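Local coordinates for protein membrane-bound lytic murein transglycosylase (Agrobacterium tumefaciens, PDB 2PNW) that probably cleaves the glycan strands of peptidoglycan as a lytic transglycosylase, leaving 1,6-anhydromuramyl ends, as its MltA-type relatives do, at residues D16-G21 and D357-L362; F101-L106 and A191-F196; Y143-A148 and Y206-G211. One frame throughout, in Å; residues are numbered along the deposited sequence.

Interaction 1 of 3, residues D16-G21 and D357-L362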
ATOM      1  N   ASP A  16     -26.722   8.896   4.282  1.00 36.60           N
ATOM      2  CA  ASP A  16     -26.335   7.842   5.209  1.00 36.51           C
ATOM      3  C   ASP A  16     -24.827   7.800   5.502  1.00 35.80           C
ATOM      4  O   ASP A  16     -24.380   7.030   6.354  1.00 35.89           O
ATOM      5  CB  ASP A  16     -26.808   6.484   4.687  1.00 36.95           C
ATOM      6  CG  ASP A  16     -28.332   6.370   4.634  1.00 39.05           C
ATOM      7  OD1 ASP A  16     -28.991   6.730   5.642  1.00 40.94           O
ATOM      8  OD2 ASP A  16     -28.871   5.913   3.591  1.00 39.26           O
ATOM      9  N   LEU A  17     -24.047   8.600   4.780  1.00 34.78           N
ATOM     10  CA  LEU A  17     -22.594   8.604   4.952  1.00 33.74           C
ATOM     11  C   LEU A  17     -22.246   9.641   5.996  1.00 33.29           C
ATOM     12  O   LEU A  17     -22.300  10.835   5.715  1.00 32.96           O
ATOM     13  CB  LEU A  17     -21.881   8.905   3.620  1.00 33.66           C
ATOM     14  CG  LEU A  17     -21.532   7.798   2.609  1.00 33.88           C
ATOM     15  CD1 LEU A  17     -22.654   6.818   2.402  1.00 34.13           C
ATOM     16  CD2 LEU A  17     -21.128   8.443   1.269  1.00 32.74           C
ATOM     17  N   PRO A  18     -21.911   9.193   7.219  1.00 33.31           N
ATOM     18  CA  PRO A  18     -21.686  10.147   8.304  1.00 32.55           C
ATOM     19  C   PRO A  18     -20.520  11.077   7.998  1.00 32.01           C
ATOM     20  O   PRO A  18     -19.419  10.615   7.659  1.00 32.05           O
ATOM     21  CB  PRO A  18     -21.376   9.250   9.504  1.00 33.05           C
ATOM     22  CG  PRO A  18     -21.975   7.917   9.151  1.00 33.62           C
ATOM     23  CD  PRO A  18     -21.727   7.802   7.675  1.00 33.15           C
ATOM     24  N   GLY A  19     -20.786  12.376   8.076  1.00 31.02           N
ATOM     25  CA  GLY A  19     -19.791  13.394   7.811  1.00 30.61           C
ATOM     26  C   GLY A  19     -19.568  13.713   6.339  1.00 30.11           C
ATOM     27  O   GLY A  19     -18.730  14.539   6.031  1.00 30.11           O
ATOM     28  N   TRP A  20     -20.312  13.065   5.443  1.00 29.78           N
ATOM     29  CA  TRP A  20     -20.218  13.343   3.995  1.00 29.70           C
ATOM     30  C   TRP A  20     -20.300  14.840   3.727  1.00 29.83           C
ATOM     31  O   TRP A  20     -19.435  15.421   3.059  1.00 29.24           O
ATOM     32  CB  TRP A  20     -21.318  12.598   3.208  1.00 29.00           C
ATOM     33  CG  TRP A  20     -21.398  13.020   1.763  1.00 28.61           C
ATOM     34  CD1 TRP A  20     -22.322  13.851   1.190  1.00 27.80           C
ATOM     35  CD2 TRP A  20     -20.489  12.657   0.723  1.00 28.23           C
ATOM     36  NE1 TRP A  20     -22.055  14.008  -0.153  1.00 26.21           N
ATOM     37  CE2 TRP A  20     -20.928  13.290  -0.461  1.00 26.20           C
ATOM     38  CE3 TRP A  20     -19.352  11.837   0.674  1.00 29.30           C
ATOM     39  CZ2 TRP A  20     -20.262  13.141  -1.685  1.00 27.60           C
ATOM     40  CZ3 TRP A  20     -18.692  11.680  -0.552  1.00 28.43           C
ATOM     41  CH2 TRP A  20     -19.150  12.333  -1.709  1.00 28.90           C
ATOM     42  N   GLY A  21     -21.333  15.472   4.277  1.00 30.14           N
ATOM     43  CA  GLY A  21     -21.548  16.901   4.103  1.00 30.22           C
ATOM     44  C   GLY A  21     -20.414  17.811   4.535  1.00 30.74           C
ATOM     45  O   GLY A  21     -20.350  18.978   4.115  1.00 31.54           O
ATOM     46  N   ASP A 357     -16.429   1.856   9.004  1.00 28.45           N
ATOM     47  CA  ASP A 357     -17.460   1.481   8.041  1.00 28.76           C
ATOM     48  C   ASP A 357     -16.954   1.877   6.652  1.00 27.49           C
ATOM     49  O   ASP A 357     -16.522   3.020   6.468  1.00 27.65           O
ATOM     50  CB  ASP A 357     -18.794   2.204   8.342  1.00 29.25           C
ATOM     51  CG  ASP A 357     -19.490   1.682   9.627  1.00 32.36           C
ATOM     52  OD1 ASP A 357     -19.232   0.529  10.041  1.00 34.29           O
ATOM     53  OD2 ASP A 357     -20.304   2.436  10.209  1.00 35.50           O
ATOM     54  N   PHE A 358     -16.999   0.939   5.705  1.00 26.45           N
ATOM     55  CA  PHE A 358     -16.578   1.179   4.306  1.00 25.90           C
ATOM     56  C   PHE A 358     -17.790   1.375   3.401  1.00 25.34           C
ATOM     57  O   PHE A 358     -18.702   0.558   3.429  1.00 25.42           O
ATOM     58  CB  PHE A 358     -15.791  -0.034   3.781  1.00 25.60           C
ATOM     59  CG  PHE A 358     -14.334  -0.038   4.162  1.00 26.04           C
ATOM     60  CD1 PHE A 358     -13.938   0.161   5.480  1.00 27.03           C
ATOM     61  CD2 PHE A 358     -13.362  -0.258   3.190  1.00 25.20           C
ATOM     62  CE1 PHE A 358     -12.584   0.164   5.835  1.00 25.92           C
ATOM     63  CE2 PHE A 358     -12.002  -0.282   3.526  1.00 25.42           C
ATOM     64  CZ  PHE A 358     -11.612  -0.064   4.853  1.00 26.82           C
ATOM     65  N   TYR A 359     -17.813   2.442   2.601  1.00 25.17           N
ATOM     66  CA  TYR A 359     -18.861   2.614   1.586  1.00 24.69           C
ATOM     67  C   TYR A 359     -18.147   2.813   0.260  1.00 24.67           C
ATOM     68  O   TYR A 359     -17.278   3.672   0.163  1.00 25.62           O
ATOM     69  CB  TYR A 359     -19.755   3.839   1.862  1.00 25.47           C
ATOM     70  CG  TYR A 359     -20.380   3.926   3.242  1.00 25.86           C
ATOM     71  CD1 TYR A 359     -21.704   3.524   3.455  1.00 26.55           C
ATOM     72  CD2 TYR A 359     -19.655   4.416   4.330  1.00 25.67           C
ATOM     73  CE1 TYR A 359     -22.287   3.603   4.714  1.00 27.31           C
ATOM     74  CE2 TYR A 359     -20.225   4.491   5.615  1.00 26.67           C
ATOM     75  CZ  TYR A 359     -21.548   4.088   5.792  1.00 27.47           C
ATOM     76  OH  TYR A 359     -22.134   4.192   7.051  1.00 28.33           O
ATOM     77  N   ILE A 360     -18.506   2.043  -0.758  1.00 23.67           N
ATOM     78  CA  ILE A 360     -17.887   2.202  -2.080  1.00 23.37           C
ATOM     79  C   ILE A 360     -18.827   3.027  -2.967  1.00 22.87           C
ATOM     80  O   ILE A 360     -20.069   2.894  -2.882  1.00 23.09           O
ATOM     81  CB  ILE A 360     -17.493   0.814  -2.718  1.00 22.78           C
ATOM     82  CG1 ILE A 360     -16.667   1.001  -4.001  1.00 23.14           C
ATOM     83  CG2 ILE A 360     -18.734  -0.057  -2.996  1.00 23.96           C
ATOM     84  CD1 ILE A 360     -16.143  -0.339  -4.589  1.00 23.76           C
ATOM     85  N   LEU A 361     -18.261   3.902  -3.797  1.00 22.31           N
ATOM     86  CA  LEU A 361     -19.084   4.689  -4.705  1.00 21.93           C
ATOM     87  C   LEU A 361     -18.949   4.072  -6.086  1.00 22.42           C
ATOM     88  O   LEU A 361     -17.854   4.071  -6.666  1.00 21.53           O
ATOM     89  CB  LEU A 361     -18.668   6.160  -4.727  1.00 21.79           C
ATOM     90  CG  LEU A 361     -18.647   6.998  -3.435  1.00 22.77           C
ATOM     91  CD1 LEU A 361     -18.526   8.481  -3.796  1.00 25.99           C
ATOM     92  CD2 LEU A 361     -19.874   6.783  -2.586  1.00 26.05           C
ATOM     93  N   LEU A 362     -20.044   3.520  -6.605  1.00 22.82           N
ATOM     94  CA  LEU A 362     -19.997   2.892  -7.938  1.00 22.88           C
ATOM     95  C   LEU A 362     -20.441   3.857  -9.008  1.00 23.92           C
ATOM     96  O   LEU A 362     -21.435   4.557  -8.825  1.00 23.94           O
ATOM     97  CB  LEU A 362     -20.864   1.629  -7.999  1.00 22.67           C
ATOM     98  CG  LEU A 362     -20.639   0.561  -6.928  1.00 22.13           C
ATOM     99  CD1 LEU A 362     -21.436  -0.683  -7.254  1.00 20.56           C
ATOM    100  CD2 LEU A 362     -19.147   0.220  -6.835  1.00 23.28           C
TER
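L17 lays its CD1 methyl over one face of the Y359 ring, and this is where the loop 16-21 grips strand 357-362 most closely. L17 CD1 stands 3.9 Å from the centroid of the Y359 ring and 24° off the ring normal, a CH-pi contact displaced toward the rim, where L17 CD1 and Y359 CD1 are 3.6 Å apart. Y359 CG is anti to its carbonyl carbon (chi1 -53°), which sends the ring toward the loop, where L17 slides past it in the opposite direction. Beyond this overlap the fit slackens. L17 CD2 reaches L361 CD2 at 4.4 Å, and W20 meets the other methyl of L361 through the CH2 corner of its indole at a similar distance. F79 of helix 72-82 touches both W20 and L361, while the indole NE1 is hydrogen-bonded to E80. Toward the solvent side, P18 CD approaches Y359 OH at 3.7 Å, its ring crossing the tyrosine at about a right angle. D16 turns its carboxylate away to bond the backbone N of S13. A type II turn from L17 to W20, closed by W20 N to L17 O at 3.0 Å with G19 at positive phi, presents both L17 and W20 to the strand. Y359 and L361 point toward 16-21, while F358 and I360 do not reach it. Paired with 83-89 and 299-304, residues 357-362 lie in the 3D domain, of the double-psi beta-barrel clan.

Interaction 2 of 3, residues F101-L106 and A191-F196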
ATOM      1  N   PHE A 101      -0.318   3.516   6.556  1.00 19.53           N
ATOM      2  CA  PHE A 101       1.041   3.363   6.050  1.00 18.95           C
ATOM      3  C   PHE A 101       1.547   4.716   5.565  1.00 18.82           C
ATOM      4  O   PHE A 101       0.775   5.683   5.502  1.00 19.15           O
ATOM      5  CB  PHE A 101       1.121   2.259   4.964  1.00 19.31           C
ATOM      6  CG  PHE A 101       0.568   2.656   3.603  1.00 19.12           C
ATOM      7  CD1 PHE A 101       1.421   2.753   2.503  1.00 20.93           C
ATOM      8  CD2 PHE A 101      -0.789   2.832   3.405  1.00 19.97           C
ATOM      9  CE1 PHE A 101       0.908   3.071   1.209  1.00 19.78           C
ATOM     10  CE2 PHE A 101      -1.309   3.136   2.125  1.00 18.35           C
ATOM     11  CZ  PHE A 101      -0.452   3.271   1.045  1.00 19.72           C
ATOM     12  N   TYR A 102       2.836   4.809   5.258  1.00 18.50           N
ATOM     13  CA  TYR A 102       3.425   6.113   4.926  1.00 18.27           C
ATOM     14  C   TYR A 102       4.650   5.849   4.088  1.00 17.90           C
ATOM     15  O   TYR A 102       5.002   4.685   3.893  1.00 18.24           O
ATOM     16  CB  TYR A 102       3.765   6.917   6.199  1.00 18.93           C
ATOM     17  CG  TYR A 102       4.959   6.416   6.985  1.00 19.23           C
ATOM     18  CD1 TYR A 102       6.125   7.188   7.087  1.00 19.13           C
ATOM     19  CD2 TYR A 102       4.926   5.168   7.624  1.00 17.03           C
ATOM     20  CE1 TYR A 102       7.239   6.722   7.827  1.00 19.60           C
ATOM     21  CE2 TYR A 102       6.029   4.699   8.340  1.00 19.75           C
ATOM     22  CZ  TYR A 102       7.158   5.473   8.446  1.00 20.15           C
ATOM     23  OH  TYR A 102       8.235   5.002   9.172  1.00 21.33           O
ATOM     24  N   GLU A 103       5.241   6.906   3.529  1.00 16.38           N
ATOM     25  CA  GLU A 103       6.496   6.804   2.782  1.00 16.83           C
ATOM     26  C   GLU A 103       7.598   7.286   3.724  1.00 16.51           C
ATOM     27  O   GLU A 103       7.671   8.509   3.977  1.00 16.51           O
ATOM     28  CB  GLU A 103       6.467   7.750   1.577  1.00 16.35           C
ATOM     29  CG  GLU A 103       7.647   7.581   0.611  1.00 18.37           C
ATOM     30  CD  GLU A 103       7.664   8.629  -0.536  1.00 19.77           C
ATOM     31  OE1 GLU A 103       7.094   9.743  -0.388  1.00 22.83           O
ATOM     32  OE2 GLU A 103       8.321   8.355  -1.567  1.00 21.07           O
ATOM     33  N   PRO A 104       8.445   6.366   4.252  1.00 16.04           N
ATOM     34  CA  PRO A 104       9.493   6.873   5.127  1.00 16.27           C
ATOM     35  C   PRO A 104      10.608   7.607   4.407  1.00 17.32           C
ATOM     36  O   PRO A 104      10.892   7.368   3.220  1.00 17.05           O
ATOM     37  CB  PRO A 104      10.073   5.595   5.796  1.00 16.09           C
ATOM     38  CG  PRO A 104       9.069   4.482   5.500  1.00 16.83           C
ATOM     39  CD  PRO A 104       8.473   4.892   4.170  1.00 15.92           C
ATOM     40  N   GLU A 105      11.256   8.497   5.140  1.00 17.11           N
ATOM     41  CA  GLU A 105      12.508   9.042   4.710  1.00 19.12           C
ATOM     42  C   GLU A 105      13.603   8.140   5.302  1.00 19.43           C
ATOM     43  O   GLU A 105      13.591   7.859   6.509  1.00 20.42           O
ATOM     44  CB  GLU A 105      12.603  10.481   5.224  1.00 20.26           C
ATOM     45  CG  GLU A 105      13.778  11.214   4.720  1.00 26.85           C
ATOM     46  CD  GLU A 105      13.706  12.694   5.078  1.00 34.26           C
ATOM     47  OE1 GLU A 105      12.914  13.424   4.442  1.00 37.36           O
ATOM     48  OE2 GLU A 105      14.451  13.107   5.988  1.00 36.54           O
ATOM     49  N   LEU A 106      14.527   7.677   4.469  1.00 18.74           N
ATOM     50  CA  LEU A 106      15.591   6.791   4.909  1.00 18.82           C
ATOM     51  C   LEU A 106      16.952   7.371   4.568  1.00 19.44           C
ATOM     52  O   LEU A 106      17.241   7.631   3.396  1.00 18.95           O
ATOM     53  CB  LEU A 106      15.432   5.421   4.243  1.00 19.03           C
ATOM     54  CG  LEU A 106      16.402   4.295   4.637  1.00 19.05           C
ATOM     55  CD1 LEU A 106      16.210   3.869   6.101  1.00 20.49           C
ATOM     56  CD2 LEU A 106      16.260   3.090   3.719  1.00 18.71           C
ATOM     57  N   ALA A 191       7.815   1.812  -0.207  1.00 15.54           N
ATOM     58  CA  ALA A 191       8.403   2.983  -0.867  1.00 16.34           C
ATOM     59  C   ALA A 191       9.209   3.776   0.142  1.00 16.64           C
ATOM     60  O   ALA A 191       9.015   3.612   1.357  1.00 16.63           O
ATOM     61  CB  ALA A 191       7.297   3.864  -1.447  1.00 15.96           C
ATOM     62  N   ALA A 192      10.086   4.656  -0.344  1.00 16.39           N
ATOM     63  CA  ALA A 192      10.804   5.536   0.576  1.00 16.60           C
ATOM     64  C   ALA A 192      11.357   6.715  -0.170  1.00 16.48           C
ATOM     65  O   ALA A 192      11.569   6.637  -1.384  1.00 15.47           O
ATOM     66  CB  ALA A 192      11.966   4.777   1.222  1.00 15.71           C
ATOM     67  N   ARG A 193      11.626   7.784   0.577  1.00 16.63           N
ATOM     68  CA  ARG A 193      12.477   8.871   0.088  1.00 18.62           C
ATOM     69  C   ARG A 193      13.879   8.683   0.657  1.00 18.23           C
ATOM     70  O   ARG A 193      14.063   8.778   1.858  1.00 19.18           O
ATOM     71  CB  ARG A 193      11.895  10.217   0.524  1.00 19.14           C
ATOM     72  CG  ARG A 193      10.500  10.436  -0.014  1.00 25.69           C
ATOM     73  CD  ARG A 193      10.125  11.892  -0.240  1.00 35.50           C
ATOM     74  NE  ARG A 193      10.858  12.825   0.624  1.00 41.76           N
ATOM     75  CZ  ARG A 193      11.226  14.042   0.234  1.00 44.54           C
ATOM     76  NH1 ARG A 193      10.940  14.452  -1.001  1.00 46.08           N
ATOM     77  NH2 ARG A 193      11.885  14.845   1.063  1.00 45.37           N
ATOM     78  N   LEU A 194      14.855   8.388  -0.199  1.00 17.81           N
ATOM     79  CA  LEU A 194      16.229   8.175   0.247  1.00 17.94           C
ATOM     80  C   LEU A 194      16.947   9.530   0.318  1.00 18.90           C
ATOM     81  O   LEU A 194      16.901  10.306  -0.659  1.00 18.95           O
ATOM     82  CB  LEU A 194      16.968   7.241  -0.721  1.00 17.11           C
ATOM     83  CG  LEU A 194      16.336   5.880  -1.056  1.00 18.50           C
ATOM     84  CD1 LEU A 194      17.312   5.083  -1.905  1.00 19.25           C
ATOM     85  CD2 LEU A 194      16.004   5.130   0.271  1.00 17.20           C
ATOM     86  N   VAL A 195      17.577   9.826   1.453  1.00 18.47           N
ATOM     87  CA  VAL A 195      18.295  11.100   1.624  1.00 19.84           C
ATOM     88  C   VAL A 195      19.773  10.801   1.830  1.00 20.19           C
ATOM     89  O   VAL A 195      20.152  10.056   2.754  1.00 17.62           O
ATOM     90  CB  VAL A 195      17.770  11.916   2.827  1.00 21.73           C
ATOM     91  CG1 VAL A 195      18.348  13.353   2.798  1.00 23.72           C
ATOM     92  CG2 VAL A 195      16.270  11.991   2.801  1.00 23.76           C
ATOM     93  N   PHE A 196      20.610  11.372   0.962  1.00 19.48           N
ATOM     94  CA  PHE A 196      22.045  11.088   0.975  1.00 19.85           C
ATOM     95  C   PHE A 196      22.772  12.170   1.815  1.00 20.86           C
ATOM     96  O   PHE A 196      22.184  13.203   2.117  1.00 21.60           O
ATOM     97  CB  PHE A 196      22.571  11.088  -0.457  1.00 18.66           C
ATOM     98  CG  PHE A 196      22.131   9.900  -1.278  1.00 19.64           C
ATOM     99  CD1 PHE A 196      23.023   8.860  -1.541  1.00 17.29           C
ATOM    100  CD2 PHE A 196      20.850   9.834  -1.803  1.00 17.54           C
ATOM    101  CE1 PHE A 196      22.633   7.753  -2.315  1.00 20.05           C
ATOM    102  CE2 PHE A 196      20.438   8.727  -2.579  1.00 19.12           C
ATOM    103  CZ  PHE A 196      21.344   7.695  -2.840  1.00 18.31           C
TER
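E105 and R193 form a parallel bridge between strands 96-109 and 191-195. R193 N donates to P104 O (2.8 Å), L106 N to R193 O (2.9 Å) and V195 N to L106 O (3.0 Å), so R193 is bonded to the residues on either side of E105, and L106 uses both its N-H and its carbonyl. From CB, which sits beside P104 O, the R193 side chain passes across the carboxylate of E103 at about a right angle. Its CG rests 3.4 Å from E103 OE2, and CD lies beside OE1. The charged groups do not meet there: E103 OE1 bonds the hydroxyl of S341 and OE2 makes a salt bridge with R203. Instead the R193 chain bends at chi3 (-26°), and the guanidinium turns an edge to E105, whose OE1 lies in its plane, 3.8 Å from R193 NH2, a long salt bridge. Strand 96-109 also pairs with 334-341 and 353-363, consistent with a strand that passes from the barrel into the MltA-specific insert, where 191-195 pairs in turn, antiparallel, with 201-209. E105, its CG anti to the backbone N (chi1 -173°), lays its chain along V195 at the exposed margin. On the other face, L106 and L194 lie side by side pointing the same way, their CD2 methyls 4.0 Å apart, with A177 and I174 of strand 173-177 packed against them. Where the pairing begins, P104 CD presses on A191 O at 3.1 Å, a buried carbonyl for which the model holds no hydrogen-bond donor.

Interaction 3 of 3, residues Y143-A148 and Y206-G211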
ATOM      1  N   TYR A 143       3.102 -18.560  -5.997  1.00 16.19           N
ATOM      2  CA  TYR A 143       4.312 -17.747  -6.192  1.00 15.70           C
ATOM      3  C   TYR A 143       4.236 -16.979  -7.526  1.00 16.35           C
ATOM      4  O   TYR A 143       3.993 -17.584  -8.579  1.00 16.18           O
ATOM      5  CB  TYR A 143       5.564 -18.636  -6.204  1.00 15.72           C
ATOM      6  CG  TYR A 143       6.177 -18.778  -4.825  1.00 16.13           C
ATOM      7  CD1 TYR A 143       5.431 -19.307  -3.773  1.00 16.14           C
ATOM      8  CD2 TYR A 143       7.491 -18.357  -4.568  1.00 16.19           C
ATOM      9  CE1 TYR A 143       5.980 -19.422  -2.472  1.00 15.93           C
ATOM     10  CE2 TYR A 143       8.056 -18.483  -3.260  1.00 15.70           C
ATOM     11  CZ  TYR A 143       7.285 -19.031  -2.236  1.00 15.82           C
ATOM     12  OH  TYR A 143       7.814 -19.169  -0.952  1.00 16.55           O
ATOM     13  N   ALA A 144       4.444 -15.673  -7.457  1.00 15.66           N
ATOM     14  CA  ALA A 144       4.453 -14.802  -8.649  1.00 15.39           C
ATOM     15  C   ALA A 144       5.855 -14.574  -9.219  1.00 15.98           C
ATOM     16  O   ALA A 144       6.010 -14.065 -10.345  1.00 14.91           O
ATOM     17  CB  ALA A 144       3.776 -13.462  -8.277  1.00 15.51           C
ATOM     18  N   PHE A 145       6.896 -14.974  -8.461  1.00 14.85           N
ATOM     19  CA  PHE A 145       8.284 -14.786  -8.887  1.00 15.27           C
ATOM     20  C   PHE A 145       9.117 -16.020  -8.612  1.00 16.46           C
ATOM     21  O   PHE A 145       8.824 -16.797  -7.692  1.00 16.89           O
ATOM     22  CB  PHE A 145       8.950 -13.595  -8.182  1.00 15.53           C
ATOM     23  CG  PHE A 145       8.241 -12.293  -8.390  1.00 15.21           C
ATOM     24  CD1 PHE A 145       8.569 -11.477  -9.468  1.00 16.11           C
ATOM     25  CD2 PHE A 145       7.232 -11.898  -7.521  1.00 13.94           C
ATOM     26  CE1 PHE A 145       7.904 -10.245  -9.659  1.00 14.06           C
ATOM     27  CE2 PHE A 145       6.550 -10.684  -7.712  1.00 16.69           C
ATOM     28  CZ  PHE A 145       6.905  -9.860  -8.783  1.00 17.09           C
ATOM     29  N   GLY A 146      10.142 -16.217  -9.418  1.00 16.36           N
ATOM     30  CA  GLY A 146      11.061 -17.332  -9.213  1.00 16.38           C
ATOM     31  C   GLY A 146      12.436 -16.972  -9.721  1.00 16.90           C
ATOM     32  O   GLY A 146      12.638 -15.890 -10.280  1.00 17.52           O
ATOM     33  N   LYS A 147      13.388 -17.868  -9.522  1.00 16.65           N
ATOM     34  CA  LYS A 147      14.763 -17.661  -9.951  1.00 17.86           C
ATOM     35  C   LYS A 147      15.023 -18.440 -11.250  1.00 18.08           C
ATOM     36  O   LYS A 147      14.834 -19.661 -11.293  1.00 17.61           O
ATOM     37  CB  LYS A 147      15.720 -18.122  -8.848  1.00 16.97           C
ATOM     38  CG  LYS A 147      17.177 -18.115  -9.220  1.00 20.99           C
ATOM     39  CD  LYS A 147      18.015 -18.518  -8.021  1.00 27.77           C
ATOM     40  CE  LYS A 147      19.331 -19.153  -8.442  1.00 33.87           C
ATOM     41  NZ  LYS A 147      20.360 -18.126  -8.671  1.00 36.17           N
ATOM     42  N   ALA A 148      15.418 -17.732 -12.313  1.00 18.40           N
ATOM     43  CA  ALA A 148      15.751 -18.388 -13.578  1.00 20.24           C
ATOM     44  C   ALA A 148      17.197 -18.848 -13.499  1.00 22.13           C
ATOM     45  O   ALA A 148      18.085 -18.054 -13.225  1.00 21.48           O
ATOM     46  CB  ALA A 148      15.563 -17.407 -14.779  1.00 19.93           C
ATOM     47  N   TYR A 206       8.293  -0.104  -4.801  1.00 14.46           N
ATOM     48  CA  TYR A 206       8.249  -1.542  -5.072  1.00 14.72           C
ATOM     49  C   TYR A 206       8.418  -1.818  -6.585  1.00 15.41           C
ATOM     50  O   TYR A 206       7.714  -1.205  -7.414  1.00 15.58           O
ATOM     51  CB  TYR A 206       6.896  -2.077  -4.587  1.00 15.05           C
ATOM     52  CG  TYR A 206       6.608  -3.496  -5.002  1.00 16.49           C
ATOM     53  CD1 TYR A 206       6.922  -4.569  -4.169  1.00 16.63           C
ATOM     54  CD2 TYR A 206       6.035  -3.774  -6.251  1.00 15.95           C
ATOM     55  CE1 TYR A 206       6.671  -5.902  -4.576  1.00 17.38           C
ATOM     56  CE2 TYR A 206       5.769  -5.104  -6.661  1.00 17.33           C
ATOM     57  CZ  TYR A 206       6.089  -6.153  -5.814  1.00 18.08           C
ATOM     58  OH  TYR A 206       5.834  -7.452  -6.209  1.00 18.56           O
ATOM     59  N   ALA A 207       9.318  -2.738  -6.923  1.00 14.86           N
ATOM     60  CA  ALA A 207       9.430  -3.266  -8.288  1.00 15.35           C
ATOM     61  C   ALA A 207       9.070  -4.733  -8.401  1.00 15.67           C
ATOM     62  O   ALA A 207       8.466  -5.144  -9.400  1.00 15.10           O
ATOM     63  CB  ALA A 207      10.863  -3.059  -8.817  1.00 14.38           C
ATOM     64  N   ALA A 208       9.510  -5.536  -7.421  1.00 15.41           N
ATOM     65  CA  ALA A 208       9.293  -6.980  -7.431  1.00 14.80           C
ATOM     66  C   ALA A 208       9.606  -7.494  -6.036  1.00 15.01           C
ATOM     67  O   ALA A 208       9.938  -6.702  -5.155  1.00 14.93           O
ATOM     68  CB  ALA A 208      10.222  -7.664  -8.470  1.00 15.46           C
ATOM     69  N   LYS A 209       9.487  -8.810  -5.842  1.00 15.32           N
ATOM     70  CA  LYS A 209       9.800  -9.408  -4.554  1.00 14.42           C
ATOM     71  C   LYS A 209      10.294 -10.830  -4.758  1.00 13.98           C
ATOM     72  O   LYS A 209      10.014 -11.451  -5.771  1.00 13.00           O
ATOM     73  CB  LYS A 209       8.585  -9.359  -3.615  1.00 14.04           C
ATOM     74  CG  LYS A 209       7.338 -10.114  -4.150  1.00 15.22           C
ATOM     75  CD  LYS A 209       6.102  -9.887  -3.254  1.00 15.61           C
ATOM     76  CE  LYS A 209       4.905 -10.591  -3.887  1.00 22.14           C
ATOM     77  NZ  LYS A 209       3.751 -10.612  -2.931  1.00 20.90           N
ATOM     78  N   ALA A 210      11.007 -11.350  -3.768  1.00 13.48           N
ATOM     79  CA  ALA A 210      11.545 -12.708  -3.828  1.00 14.09           C
ATOM     80  C   ALA A 210      10.473 -13.777  -4.145  1.00 14.11           C
ATOM     81  O   ALA A 210      10.782 -14.784  -4.774  1.00 14.85           O
ATOM     82  CB  ALA A 210      12.287 -13.027  -2.503  1.00 14.69           C
ATOM     83  N   GLY A 211       9.247 -13.571  -3.678  1.00 14.10           N
ATOM     84  CA  GLY A 211       8.099 -14.459  -4.000  1.00 14.39           C
ATOM     85  C   GLY A 211       7.425 -15.036  -2.762  1.00 15.19           C
ATOM     86  O   GLY A 211       6.210 -15.372  -2.770  1.00 15.14           O
TER
HETATM   87  O   HOH W   1       4.854 -14.357  -4.984  1.00 16.55           O
HETATM   88  O   HOH W   2      10.651 -17.303  -5.594  1.00 15.65           O
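The ring of Y143 carries the carbonyl of G211 on one face, with G211 O 3.6 Å above the plane and over its centre, while F145 O and a water lie in the plane at the ring's edge. F145 places one face against the backbone of K209: K209 N stands above the plane, offset toward the rim, and K209 O comes within 3.3 Å of F145 CG. Y206 covers its own strand, its ring centred over A208 N. This strand, 201-209, is distorted by a classic beta bulge, A207 and A208 both facing F260. F145 opens the central strand of a small three-stranded antiparallel sheet in the MltA-specific insert. Strands 145-148 and 206-209 run at 70° to each other and share no direct hydrogen bond; side chains and two waters join the segments. With CG anti to the carbonyl carbon (chi1 -58°), the F145 ring points into the other segment. There CE1 meets A208 CB at 3.7 Å, CE2 touches Y206 OH, and the extended K209 chain crosses at about a right angle, setting its CG 3.7 Å from F145 CE2. K209 N, covered by this ring, is buried with no polar partner in the model. G211 turns at a phi of 123°, which favours glycine, and Y143 OH is hydrogen-bonded to H212, the residue after G211. One water accepts from A144 N and donates to G211 O; the other, at the Y143 edge, donates to both F145 O at 2.8 Å and A210 O at 2.7 Å.

Interaction 1 joins residues near the two ends of the chain, and both other contacts fall within the span it encloses. Interactions 2 and 3 interleave, their segments coming in the order 101-106, 143-148, 191-196 and 206-211, all in the MltA-specific insert. Their centres are about 22 Å apart, linked by the neighbouring antiparallel strands 191-195 and 201-209. Interaction 1 lies on the opposite side of the chain's centre, about 32 Å from interaction 2 and about 37 Å from interaction 3, centre to centre. The neighbouring antiparallel strands 353-363 and 96-109 connect it to interaction 2. The contacts thus sample both the barrel and the insert, between which MltA relatives bind glycan.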